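Local coordinates for protein SusD homolog (Bacteroides thetaiotaomicron, PDB 3SGH) that probably binds glycans at the cell surface as a SusD-like outer membrane lipoprotein, handing them to a partner transporter for uptake, at residues N252-S257 with P435-A440; N260-P265 with S369-Y374; G284-S289 with N385-Q390. All blocks are in the same frame, centred on the assembly; numbering follows the deposited sequence.

How the interactions relate
Following the chain from the N terminus, the first segment to take part lies on helix 253-261, whose start enters interaction 1 and whose end enters interaction 2; the loop 284-289 of interaction 3 comes next. After helix 360-364 one long loop supplies 369-374 to interaction 2 and 385-390 to interaction 3; because the segments alternate, these two contacts cross. Interaction 1 closes last, at 435-440 beyond helix 424-432, and its span of 177 residues encloses both. The three are directly joined: S257 O lies 2.9 Å from G372 N, and Y374 N lies 2.9 Å from Y387 O. Together they tie helix 253-261 to loops on one side of the chain's centre.

Interaction 1 (N252-S257 with P435-A440); sequences NACLVS and PRIFPA
The one direct hydrogen bond between C254 and F438 runs from backbone to sulfur: F438 N donates to C254 SG over 3.5 Å, with an N-H...S angle of 163°, nearly straight. SG stands anti to its own backbone N (chi1 -178°), which carries it off the helix to the loop 435-440.

Aromatic contacts come from the same cysteine. C254 SG sits over a face of the F438 ring, 3.9 Å from the centroid and 25° off the normal, a sulfur-aromatic contact. C254 CA lies over the F438 ring as well, 3.7 Å from the centroid, in CH-pi geometry. The phenyl is therefore laid across the first turn of helix 253-261. That helix opens with an N-cap: N252 OD1 accepts from C254 N at 2.8 Å, in the carbonyl plane and on a lone pair. In this SusD-like fold, rich in helices, the contact joins a helix start to the loop that follows helix 424-432, and W415 of helix 403-417 packs against both C254 and I437.

Apolar packing is lighter. C254 SG also lies 3.8 Å from I437 CA, while S257 CB approaches F438 CZ obliquely.

Water supplies the remaining link, accepting from N252 ND2 at 2.9 Å and donating to F438 O at 3.2 Å; V50 O is a second acceptor for ND2.

Interaction 2 (N260-P265 with S369-Y374); sequences NGYNDP and SIPGNY
Y262, G261 and S369 carry most of this contact, in which the C-terminal end of helix 253-261 meets the loop 369-374. The helix finishes in a Schellman motif: N263 has positive phi, and its N donates to N260 O at 3.1 Å.

Y262 buries the most surface here. With CG beside the backbone N and opposite the carbonyl carbon (chi1 -69°), the ring is brought against S369 and P371. It presents an edge to S369 O, which lies near the ring plane, 3.6 Å from Y262 CE1. Farther out, the side chain crosses P371 obliquely, with Y262 OH 3.5 Å from P371 CG. The hydroxyl is hydrogen-bonded to I393 O, and T412 and I416 of helix 403-417 also touch this tyrosine, which thus joins the helix end to several neighbours. An alanine here would take away the ring and its hydroxyl, and would probably open a gap beside P371 and leave I393 O without this partner.

G261 allows the backbones to approach closely: its CA is 3.9 Å from that of G372, and a modelled CB would clash with I370 O and G372 N. The same CA makes a CA-H...O contact with I370 O.

S369 turns its CB to G261 O at 3.5 Å, while its OG is hydrogen-bonded to D366. A water completes the join, donating to G261 O at 3.1 Å and accepting from I370 N at 3.0 Å.

Interaction 3 (G284-S289 with N385-Q390); sequences GVRSGS and NNYTNQ
Where S289 and N385 meet, the two backbones come nearest, CA to CA 5.8 Å, and since neither segment has strand structure and the direct hydrogen bond between them comes from a side chain, this is loop-to-loop packing. It joins the loop after helix 267-270 to the one that leads to helix 403-417 of the SusD-like fold.

R286 is the principal side chain. Its CG is anti to the backbone N (chi1 -178°) and the chain turns at chi2 (76°), a bend that takes the guanidinium past N385 to Y387. R286 NH1 donates to N385 O at 3.0 Å; the acceptor lies within the guanidinium plane, although the donor stands well above the carbonyl plane and off its lone pairs. NH2 is hydrogen-bonded to P439 O, and with the two carbonyls holding different nitrogens the group is restrained from turning.

Y387 CD1 lies over one face of the R286 guanidinium, 3.3 Å above its plane and offset toward the rim; the side chains cross at about a right angle, with the planes 56° apart. The approach is therefore not a parallel stack. Behind the charged end, R286 CB packs on N385 CB at 3.9 Å.

The N385 amide is turned to the other end of segment 284-289. N385 OD1 accepts a hydrogen bond from A290 N, just beyond that segment, and at the same time rests 3.3 Å from S289 CB.

Interaction 1 (N252-S257 with P435-A440)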
ATOM      1  N   ASN A 252       1.912  -9.649  11.310  1.00 13.81           N
ATOM      2  CA  ASN A 252       1.285  -8.726  12.261  1.00 14.42           C
ATOM      3  C   ASN A 252       0.078  -9.403  12.915  1.00 14.64           C
ATOM      4  O   ASN A 252      -0.727 -10.093  12.269  1.00 14.66           O
ATOM      5  CB  ASN A 252       0.879  -7.446  11.512  1.00 13.99           C
ATOM      6  CG  ASN A 252       0.401  -6.328  12.407  1.00 13.91           C
ATOM      7  OD1 ASN A 252      -0.495  -6.506  13.244  1.00 14.35           O
ATOM      8  ND2 ASN A 252       0.929  -5.137  12.179  1.00 12.89           N
ATOM      9  N   ALA A 253       0.001  -9.241  14.244  1.00 13.38           N
ATOM     10  CA  ALA A 253      -1.091  -9.726  15.059  1.00 13.35           C
ATOM     11  C   ALA A 253      -2.463  -9.449  14.468  1.00 13.99           C
ATOM     12  O   ALA A 253      -3.389 -10.247  14.590  1.00 14.24           O
ATOM     13  CB  ALA A 253      -1.006  -8.991  16.424  1.00 12.68           C
ATOM     14  N   CYS A 254      -2.604  -8.267  13.872  1.00 13.51           N
ATOM     15  CA  CYS A 254      -3.885  -7.791  13.393  1.00 14.38           C
ATOM     16  C   CYS A 254      -4.444  -8.617  12.202  1.00 14.88           C
ATOM     17  O   CYS A 254      -5.474  -9.239  12.347  1.00 12.30           O
ATOM     18  CB  CYS A 254      -3.759  -6.314  13.007  1.00 15.29           C
ATOM     19  SG  CYS A 254      -5.294  -5.570  12.460  1.00 19.26           S
ATOM     20  N   LEU A 255      -3.728  -8.676  11.072  1.00 14.56           N
ATOM     21  CA  LEU A 255      -4.198  -9.482   9.956  1.00 14.15           C
ATOM     22  C   LEU A 255      -4.359 -10.962  10.352  1.00 13.44           C
ATOM     23  O   LEU A 255      -5.363 -11.594   9.996  1.00 13.87           O
ATOM     24  CB  LEU A 255      -3.255  -9.380   8.758  1.00 13.79           C
ATOM     25  CG  LEU A 255      -3.714 -10.129   7.503  1.00 13.02           C
ATOM     26  CD1 LEU A 255      -5.062  -9.606   7.001  1.00 13.12           C
ATOM     27  CD2 LEU A 255      -2.596 -10.079   6.406  1.00 14.02           C
ATOM     28  N   VAL A 256      -3.403 -11.518  11.083  1.00 12.44           N
ATOM     29  CA  VAL A 256      -3.460 -12.942  11.470  1.00 13.36           C
ATOM     30  C   VAL A 256      -4.714 -13.202  12.322  1.00 13.77           C
ATOM     31  O   VAL A 256      -5.430 -14.176  12.130  1.00 14.06           O
ATOM     32  CB  VAL A 256      -2.173 -13.402  12.222  1.00 13.79           C
ATOM     33  CG1 VAL A 256      -2.316 -14.849  12.687  1.00 15.62           C
ATOM     34  CG2 VAL A 256      -0.906 -13.204  11.296  1.00 13.62           C
ATOM     35  N   SER A 257      -4.982 -12.334  13.295  1.00 13.29           N
ATOM     36  CA  SER A 257      -6.190 -12.460  14.148  1.00 14.35           C
ATOM     37  C   SER A 257      -7.510 -12.333  13.378  1.00 14.28           C
ATOM     38  O   SER A 257      -8.480 -13.090  13.623  1.00 13.55           O
ATOM     39  CB  SER A 257      -6.157 -11.417  15.280  1.00 14.79           C
ATOM     40  OG  SER A 257      -5.095 -11.738  16.155  1.00 17.81           O
ATOM     41  N   PRO A 435      -9.970  -0.966   7.190  1.00 15.56           N
ATOM     42  CA  PRO A 435     -10.146  -1.936   8.256  1.00 15.61           C
ATOM     43  C   PRO A 435      -9.687  -1.381   9.625  1.00 15.18           C
ATOM     44  O   PRO A 435      -8.916  -0.413   9.681  1.00 16.20           O
ATOM     45  CB  PRO A 435      -9.229  -3.069   7.806  1.00 15.49           C
ATOM     46  CG  PRO A 435      -8.089  -2.350   7.152  1.00 16.32           C
ATOM     47  CD  PRO A 435      -8.809  -1.296   6.351  1.00 15.35           C
ATOM     48  N   ARG A 436     -10.192  -1.966  10.705  1.00 16.02           N
ATOM     49  CA  ARG A 436      -9.879  -1.514  12.050  1.00 16.79           C
ATOM     50  C   ARG A 436      -8.530  -2.061  12.521  1.00 17.67           C
ATOM     51  O   ARG A 436      -8.433  -2.991  13.333  1.00 19.02           O
ATOM     52  CB  ARG A 436     -10.988  -1.865  13.020  1.00 17.46           C
ATOM     53  CG  ARG A 436     -12.386  -1.468  12.544  1.00 19.34           C
ATOM     54  CD  ARG A 436     -13.388  -1.752  13.610  1.00 20.31           C
ATOM     55  NE  ARG A 436     -14.765  -1.679  13.102  1.00 20.78           N
ATOM     56  CZ  ARG A 436     -15.729  -0.892  13.587  1.00 22.96           C
ATOM     57  NH1 ARG A 436     -15.503  -0.070  14.602  1.00 22.30           N
ATOM     58  NH2 ARG A 436     -16.937  -0.935  13.052  1.00 23.14           N
ATOM     59  N   ILE A 437      -7.483  -1.416  12.020  1.00 17.28           N
ATOM     60  CA  ILE A 437      -6.091  -1.818  12.275  0.50 16.96           C
ATOM     61  C   ILE A 437      -5.727  -1.631  13.738  1.00 17.05           C
ATOM     62  O   ILE A 437      -5.999  -0.565  14.341  1.00 17.12           O
ATOM     63  CB  ILE A 437      -5.103  -0.989  11.416  0.50 17.13           C
ATOM     64  CG1 ILE A 437      -5.387  -1.181   9.930  0.50 16.56           C
ATOM     65  CG2 ILE A 437      -3.672  -1.346  11.740  0.50 16.08           C
ATOM     66  CD1 ILE A 437      -5.517  -2.673   9.546  0.50 18.41           C
ATOM     67  N   PHE A 438      -5.142  -2.657  14.332  1.00 17.14           N
ATOM     68  CA  PHE A 438      -4.738  -2.572  15.729  1.00 16.88           C
ATOM     69  C   PHE A 438      -3.693  -1.466  15.942  1.00 16.95           C
ATOM     70  O   PHE A 438      -2.618  -1.505  15.335  1.00 16.52           O
ATOM     71  CB  PHE A 438      -4.100  -3.868  16.196  1.00 17.20           C
ATOM     72  CG  PHE A 438      -4.980  -5.088  16.171  1.00 17.12           C
ATOM     73  CD1 PHE A 438      -6.311  -5.059  15.812  1.00 19.31           C
ATOM     74  CD2 PHE A 438      -4.442  -6.292  16.640  1.00 17.36           C
ATOM     75  CE1 PHE A 438      -7.068  -6.257  15.825  1.00 16.71           C
ATOM     76  CE2 PHE A 438      -5.171  -7.437  16.680  1.00 18.93           C
ATOM     77  CZ  PHE A 438      -6.479  -7.441  16.290  1.00 18.71           C
ATOM     78  N   PRO A 439      -3.975  -0.529  16.854  1.00 17.18           N
ATOM     79  CA  PRO A 439      -2.986   0.530  17.138  1.00 17.33           C
ATOM     80  C   PRO A 439      -1.884  -0.006  18.034  1.00 17.08           C
ATOM     81  O   PRO A 439      -1.999  -1.109  18.570  1.00 16.28           O
ATOM     82  CB  PRO A 439      -3.800   1.546  17.920  1.00 18.70           C
ATOM     83  CG  PRO A 439      -4.776   0.703  18.689  1.00 20.32           C
ATOM     84  CD  PRO A 439      -5.182  -0.387  17.695  1.00 18.55           C
ATOM     85  N   ALA A 440      -0.836   0.785  18.219  1.00 15.71           N
ATOM     86  CA  ALA A 440       0.178   0.539  19.210  1.00 15.41           C
ATOM     87  C   ALA A 440      -0.473   0.414  20.596  1.00 15.43           C
ATOM     88  O   ALA A 440      -1.542   1.009  20.851  1.00 14.95           O
ATOM     89  CB  ALA A 440       1.193   1.696  19.188  1.00 14.89           C
TER
HETATM   90  O   HOH W   1      -0.677  -2.889  13.210  1.00 16.26           O

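Interaction 2 (N260-P265 with S369-Y374)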
ATOM      1  N   ASN A 260      -7.638 -15.724  11.588  1.00 14.98           N
ATOM      2  CA  ASN A 260      -7.893 -16.838  12.516  1.00 15.60           C
ATOM      3  C   ASN A 260      -9.401 -16.898  12.874  1.00 17.07           C
ATOM      4  O   ASN A 260     -10.008 -17.971  12.877  1.00 17.08           O
ATOM      5  CB  ASN A 260      -7.056 -16.722  13.788  1.00 16.32           C
ATOM      6  CG  ASN A 260      -5.629 -17.242  13.627  1.00 16.29           C
ATOM      7  OD1 ASN A 260      -5.346 -18.064  12.760  1.00 15.93           O
ATOM      8  ND2 ASN A 260      -4.741 -16.809  14.524  1.00 15.94           N
ATOM      9  N   GLY A 261      -9.993 -15.732  13.135  1.00 16.31           N
ATOM     10  CA  GLY A 261     -11.421 -15.647  13.469  1.00 17.31           C
ATOM     11  C   GLY A 261     -12.272 -16.178  12.339  1.00 17.00           C
ATOM     12  O   GLY A 261     -13.284 -16.841  12.578  1.00 17.82           O
ATOM     13  N   TYR A 262     -11.843 -15.902  11.093  1.00 16.81           N
ATOM     14  CA  TYR A 262     -12.543 -16.359   9.879  1.00 16.82           C
ATOM     15  C   TYR A 262     -12.191 -17.767   9.396  1.00 18.27           C
ATOM     16  O   TYR A 262     -12.720 -18.206   8.355  1.00 19.02           O
ATOM     17  CB  TYR A 262     -12.221 -15.409   8.725  1.00 16.04           C
ATOM     18  CG  TYR A 262     -12.791 -14.001   8.803  1.00 16.28           C
ATOM     19  CD1 TYR A 262     -13.984 -13.734   9.488  1.00 16.75           C
ATOM     20  CD2 TYR A 262     -12.180 -12.940   8.130  1.00 17.86           C
ATOM     21  CE1 TYR A 262     -14.506 -12.455   9.517  1.00 16.64           C
ATOM     22  CE2 TYR A 262     -12.704 -11.677   8.134  1.00 18.65           C
ATOM     23  CZ  TYR A 262     -13.872 -11.434   8.814  1.00 18.36           C
ATOM     24  OH  TYR A 262     -14.374 -10.165   8.785  1.00 17.23           O
ATOM     25  N   ASN A 263     -11.350 -18.484  10.146  1.00 17.85           N
ATOM     26  CA  ASN A 263     -10.773 -19.776   9.714  1.00 19.18           C
ATOM     27  C   ASN A 263     -10.350 -19.696   8.263  1.00 18.95           C
ATOM     28  O   ASN A 263     -10.609 -20.587   7.478  1.00 18.81           O
ATOM     29  CB  ASN A 263     -11.777 -20.921   9.950  1.00 20.10           C
ATOM     30  CG  ASN A 263     -12.100 -21.088  11.415  1.00 22.38           C
ATOM     31  OD1 ASN A 263     -11.195 -21.069  12.239  1.00 26.07           O
ATOM     32  ND2 ASN A 263     -13.376 -21.240  11.738  1.00 27.72           N
ATOM     33  N   ASP A 264      -9.661 -18.601   7.933  1.00 17.80           N
ATOM     34  CA  ASP A 264      -9.440 -18.205   6.538  1.00 16.95           C
ATOM     35  C   ASP A 264      -8.486 -19.164   5.853  1.00 17.39           C
ATOM     36  O   ASP A 264      -7.339 -19.319   6.293  1.00 17.20           O
ATOM     37  CB  ASP A 264      -8.900 -16.761   6.485  1.00 16.45           C
ATOM     38  CG  ASP A 264      -9.046 -16.111   5.128  1.00 15.55           C
ATOM     39  OD1 ASP A 264      -8.606 -16.699   4.090  1.00 15.29           O
ATOM     40  OD2 ASP A 264      -9.583 -14.977   5.067  1.00 16.18           O
ATOM     41  N   PRO A 265      -8.933 -19.774   4.761  1.00 17.43           N
ATOM     42  CA  PRO A 265      -8.073 -20.752   4.103  1.00 17.87           C
ATOM     43  C   PRO A 265      -6.859 -20.174   3.417  1.00 17.30           C
ATOM     44  O   PRO A 265      -5.989 -20.926   2.988  1.00 18.64           O
ATOM     45  CB  PRO A 265      -8.983 -21.421   3.068  1.00 18.58           C
ATOM     46  CG  PRO A 265     -10.257 -20.748   3.094  1.00 20.60           C
ATOM     47  CD  PRO A 265     -10.286 -19.714   4.173  1.00 18.70           C
ATOM     48  N   SER A 369     -18.844 -16.324  11.430  1.00 21.37           N
ATOM     49  CA  SER A 369     -17.510 -16.123  11.924  1.00 21.08           C
ATOM     50  C   SER A 369     -17.152 -14.638  12.011  1.00 21.00           C
ATOM     51  O   SER A 369     -17.450 -13.875  11.102  1.00 20.95           O
ATOM     52  CB  SER A 369     -16.477 -16.849  11.042  1.00 21.25           C
ATOM     53  OG  SER A 369     -16.679 -18.247  11.012  1.00 22.49           O
ATOM     54  N   ILE A 370     -16.508 -14.245  13.102  1.00 19.55           N
ATOM     55  CA  ILE A 370     -16.122 -12.837  13.269  1.00 19.72           C
ATOM     56  C   ILE A 370     -14.624 -12.705  13.479  1.00 19.11           C
ATOM     57  O   ILE A 370     -13.945 -13.681  13.816  1.00 19.00           O
ATOM     58  CB  ILE A 370     -16.890 -12.187  14.430  1.00 21.22           C
ATOM     59  CG1 ILE A 370     -16.569 -12.859  15.758  1.00 22.54           C
ATOM     60  CG2 ILE A 370     -18.434 -12.232  14.093  1.00 23.42           C
ATOM     61  CD1 ILE A 370     -17.419 -12.354  16.926  1.00 25.96           C
ATOM     62  N   PRO A 371     -14.086 -11.507  13.265  1.00 19.00           N
ATOM     63  CA  PRO A 371     -12.643 -11.332  13.398  1.00 17.69           C
ATOM     64  C   PRO A 371     -12.170 -11.708  14.808  1.00 17.82           C
ATOM     65  O   PRO A 371     -12.844 -11.458  15.800  1.00 18.47           O
ATOM     66  CB  PRO A 371     -12.445  -9.846  13.019  1.00 17.33           C
ATOM     67  CG  PRO A 371     -13.624  -9.545  12.138  1.00 17.82           C
ATOM     68  CD  PRO A 371     -14.739 -10.316  12.675  1.00 18.61           C
ATOM     69  N   GLY A 372     -11.037 -12.388  14.877  1.00 17.25           N
ATOM     70  CA  GLY A 372     -10.523 -12.956  16.118  1.00 16.80           C
ATOM     71  C   GLY A 372      -9.844 -11.946  17.013  1.00 17.95           C
ATOM     72  O   GLY A 372      -9.281 -10.932  16.550  1.00 17.84           O
ATOM     73  N   ASN A 373      -9.894 -12.221  18.304  1.00 17.76           N
ATOM     74  CA  ASN A 373      -9.116 -11.435  19.248  1.00 18.17           C
ATOM     75  C   ASN A 373      -7.694 -11.944  19.200  1.00 18.82           C
ATOM     76  O   ASN A 373      -7.452 -13.047  18.707  1.00 19.37           O
ATOM     77  CB  ASN A 373      -9.695 -11.583  20.652  1.00 19.32           C
ATOM     78  CG  ASN A 373     -11.086 -11.058  20.735  1.00 19.26           C
ATOM     79  OD1 ASN A 373     -11.402 -10.070  20.109  1.00 19.76           O
ATOM     80  ND2 ASN A 373     -11.931 -11.722  21.513  1.00 21.30           N
ATOM     81  N   TYR A 374      -6.765 -11.160  19.728  1.00 17.98           N
ATOM     82  CA  TYR A 374      -5.376 -11.534  19.703  1.00 17.52           C
ATOM     83  C   TYR A 374      -4.911 -11.867  21.102  1.00 17.31           C
ATOM     84  O   TYR A 374      -5.174 -11.099  22.018  1.00 16.32           O
ATOM     85  CB  TYR A 374      -4.553 -10.348  19.211  1.00 17.39           C
ATOM     86  CG  TYR A 374      -3.075 -10.615  19.290  1.00 16.44           C
ATOM     87  CD1 TYR A 374      -2.475 -11.548  18.457  1.00 15.92           C
ATOM     88  CD2 TYR A 374      -2.273  -9.911  20.173  1.00 17.12           C
ATOM     89  CE1 TYR A 374      -1.122 -11.805  18.542  1.00 16.52           C
ATOM     90  CE2 TYR A 374      -0.905 -10.151  20.250  1.00 17.40           C
ATOM     91  CZ  TYR A 374      -0.339 -11.101  19.421  1.00 15.86           C
ATOM     92  OH  TYR A 374       1.004 -11.355  19.493  1.00 17.73           O
TER
HETATM   93  O   HOH W   2     -15.507 -16.486  14.745  1.00 28.32           O

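Interaction 3 (G284-S289 with N385-Q390)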
ATOM      1  N   GLY A 284       0.562 -13.861  15.062  1.00 14.79           N
ATOM      2  CA  GLY A 284       1.291 -12.642  14.680  1.00 15.01           C
ATOM      3  C   GLY A 284       1.920 -11.924  15.860  1.00 15.14           C
ATOM      4  O   GLY A 284       1.680 -12.289  17.022  1.00 15.90           O
ATOM      5  N   VAL A 285       2.701 -10.901  15.539  1.00 13.97           N
ATOM      6  CA  VAL A 285       3.379 -10.034  16.506  1.00 13.88           C
ATOM      7  C   VAL A 285       2.633  -8.737  16.658  1.00 13.49           C
ATOM      8  O   VAL A 285       2.294  -8.093  15.666  1.00 13.33           O
ATOM      9  CB  VAL A 285       4.861  -9.776  16.094  1.00 13.94           C
ATOM     10  CG1 VAL A 285       5.573  -8.872  17.178  1.00 14.33           C
ATOM     11  CG2 VAL A 285       5.573 -11.091  15.870  1.00 13.14           C
ATOM     12  N   ARG A 286       2.369  -8.321  17.907  1.00 14.06           N
ATOM     13  CA  ARG A 286       1.733  -7.040  18.137  1.00 14.58           C
ATOM     14  C   ARG A 286       2.728  -5.914  17.778  1.00 14.73           C
ATOM     15  O   ARG A 286       3.813  -5.827  18.366  1.00 15.36           O
ATOM     16  CB  ARG A 286       1.275  -6.931  19.590  1.00 14.85           C
ATOM     17  CG  ARG A 286       0.545  -5.638  19.922  1.00 12.97           C
ATOM     18  CD  ARG A 286      -0.918  -5.628  19.381  1.00 14.98           C
ATOM     19  NE  ARG A 286      -1.513  -4.328  19.652  1.00 15.05           N
ATOM     20  CZ  ARG A 286      -2.019  -3.916  20.808  1.00 15.33           C
ATOM     21  NH1 ARG A 286      -2.156  -4.730  21.816  1.00 16.69           N
ATOM     22  NH2 ARG A 286      -2.439  -2.652  20.929  1.00 16.29           N
ATOM     23  N   SER A 287       2.315  -5.041  16.864  1.00 13.88           N
ATOM     24  CA  SER A 287       3.122  -3.905  16.446  1.00 13.92           C
ATOM     25  C   SER A 287       2.939  -2.872  17.541  1.00 15.01           C
ATOM     26  O   SER A 287       1.809  -2.671  18.019  1.00 15.52           O
ATOM     27  CB  SER A 287       2.636  -3.373  15.105  1.00 13.14           C
ATOM     28  OG  SER A 287       3.451  -2.310  14.684  1.00 14.32           O
ATOM     29  N   GLY A 288       4.026  -2.288  18.022  1.00 14.76           N
ATOM     30  CA  GLY A 288       3.907  -1.357  19.117  1.00 15.64           C
ATOM     31  C   GLY A 288       3.605  -2.112  20.428  1.00 15.62           C
ATOM     32  O   GLY A 288       2.695  -1.749  21.178  1.00 15.82           O
ATOM     33  N   SER A 289       4.376  -3.158  20.684  1.00 15.26           N
ATOM     34  CA  SER A 289       4.123  -4.064  21.815  1.00 15.35           C
ATOM     35  C   SER A 289       4.338  -3.407  23.175  1.00 16.52           C
ATOM     36  O   SER A 289       4.998  -2.366  23.287  1.00 16.04           O
ATOM     37  CB  SER A 289       5.029  -5.297  21.632  1.00 16.04           C
ATOM     38  OG  SER A 289       6.347  -4.905  21.298  1.00 15.09           O
ATOM     39  N   ASN A 385       0.171  -7.505  25.450  1.00 16.36           N
ATOM     40  CA  ASN A 385      -0.018  -7.407  24.021  1.00 16.28           C
ATOM     41  C   ASN A 385      -1.387  -7.867  23.554  1.00 16.83           C
ATOM     42  O   ASN A 385      -1.735  -7.652  22.392  1.00 15.73           O
ATOM     43  CB  ASN A 385       1.077  -8.205  23.283  1.00 15.82           C
ATOM     44  CG  ASN A 385       2.426  -7.600  23.480  1.00 17.30           C
ATOM     45  OD1 ASN A 385       2.551  -6.371  23.492  1.00 17.41           O
ATOM     46  ND2 ASN A 385       3.432  -8.415  23.593  1.00 17.72           N
ATOM     47  N   ASN A 386      -2.169  -8.488  24.446  1.00 16.94           N
ATOM     48  CA  ASN A 386      -3.457  -9.021  24.041  1.00 18.18           C
ATOM     49  C   ASN A 386      -4.385  -7.889  23.568  1.00 17.68           C
ATOM     50  O   ASN A 386      -4.328  -6.784  24.062  1.00 18.83           O
ATOM     51  CB  ASN A 386      -4.132  -9.786  25.184  1.00 17.42           C
ATOM     52  CG  ASN A 386      -3.420 -11.073  25.584  1.00 18.65           C
ATOM     53  OD1 ASN A 386      -2.379 -11.467  25.039  1.00 17.56           O
ATOM     54  ND2 ASN A 386      -4.031 -11.767  26.536  1.00 19.51           N
ATOM     55  N   TYR A 387      -5.254  -8.177  22.603  1.00 17.84           N
ATOM     56  CA  TYR A 387      -6.092  -7.144  22.019  1.00 16.68           C
ATOM     57  C   TYR A 387      -7.464  -7.674  21.611  1.00 16.43           C
ATOM     58  O   TYR A 387      -7.574  -8.714  20.971  1.00 16.95           O
ATOM     59  CB  TYR A 387      -5.360  -6.444  20.857  1.00 16.48           C
ATOM     60  CG  TYR A 387      -5.982  -5.115  20.431  1.00 16.70           C
ATOM     61  CD1 TYR A 387      -5.720  -3.929  21.111  1.00 21.13           C
ATOM     62  CD2 TYR A 387      -6.837  -5.063  19.340  1.00 19.39           C
ATOM     63  CE1 TYR A 387      -6.324  -2.729  20.717  1.00 22.36           C
ATOM     64  CE2 TYR A 387      -7.417  -3.879  18.941  1.00 20.29           C
ATOM     65  CZ  TYR A 387      -7.165  -2.728  19.625  1.00 20.03           C
ATOM     66  OH  TYR A 387      -7.776  -1.591  19.186  1.00 25.20           O
ATOM     67  N   THR A 388      -8.501  -6.953  22.016  1.00 17.32           N
ATOM     68  CA  THR A 388      -9.877  -7.257  21.620  1.00 16.16           C
ATOM     69  C   THR A 388     -10.175  -6.627  20.264  1.00 16.64           C
ATOM     70  O   THR A 388     -10.079  -5.401  20.084  1.00 16.51           O
ATOM     71  CB  THR A 388     -10.895  -6.767  22.676  1.00 17.25           C
ATOM     72  OG1 THR A 388     -10.572  -7.280  23.988  1.00 18.66           O
ATOM     73  CG2 THR A 388     -12.301  -7.181  22.250  1.00 16.98           C
ATOM     74  N   ASN A 389     -10.500  -7.461  19.291  1.00 16.39           N
ATOM     75  CA  ASN A 389     -10.786  -6.967  17.939  1.00 17.67           C
ATOM     76  C   ASN A 389     -12.012  -6.074  17.970  1.00 18.91           C
ATOM     77  O   ASN A 389     -13.052  -6.444  18.545  1.00 18.84           O
ATOM     78  CB  ASN A 389     -10.977  -8.146  16.984  1.00 17.71           C
ATOM     79  CG  ASN A 389     -10.738  -7.789  15.577  1.00 16.37           C
ATOM     80  OD1 ASN A 389     -11.278  -6.798  15.076  1.00 17.21           O
ATOM     81  ND2 ASN A 389      -9.935  -8.609  14.882  1.00 16.46           N
ATOM     82  N   GLN A 390     -11.910  -4.893  17.366  1.00 19.01           N
ATOM     83  CA  GLN A 390     -13.015  -3.993  17.437  1.00 19.86           C
ATOM     84  C   GLN A 390     -13.965  -4.213  16.278  1.00 19.07           C
ATOM     85  O   GLN A 390     -15.036  -3.626  16.290  1.00 18.61           O
ATOM     86  CB  GLN A 390     -12.551  -2.546  17.544  1.00 21.89           C
ATOM     87  CG  GLN A 390     -11.777  -2.303  18.841  1.00 26.07           C
ATOM     88  CD  GLN A 390     -11.524  -0.818  19.130  1.00 35.20           C
ATOM     89  OE1 GLN A 390     -11.896   0.067  18.344  1.00 38.27           O
ATOM     90  NE2 GLN A 390     -10.890  -0.546  20.272  1.00 35.73           N
TER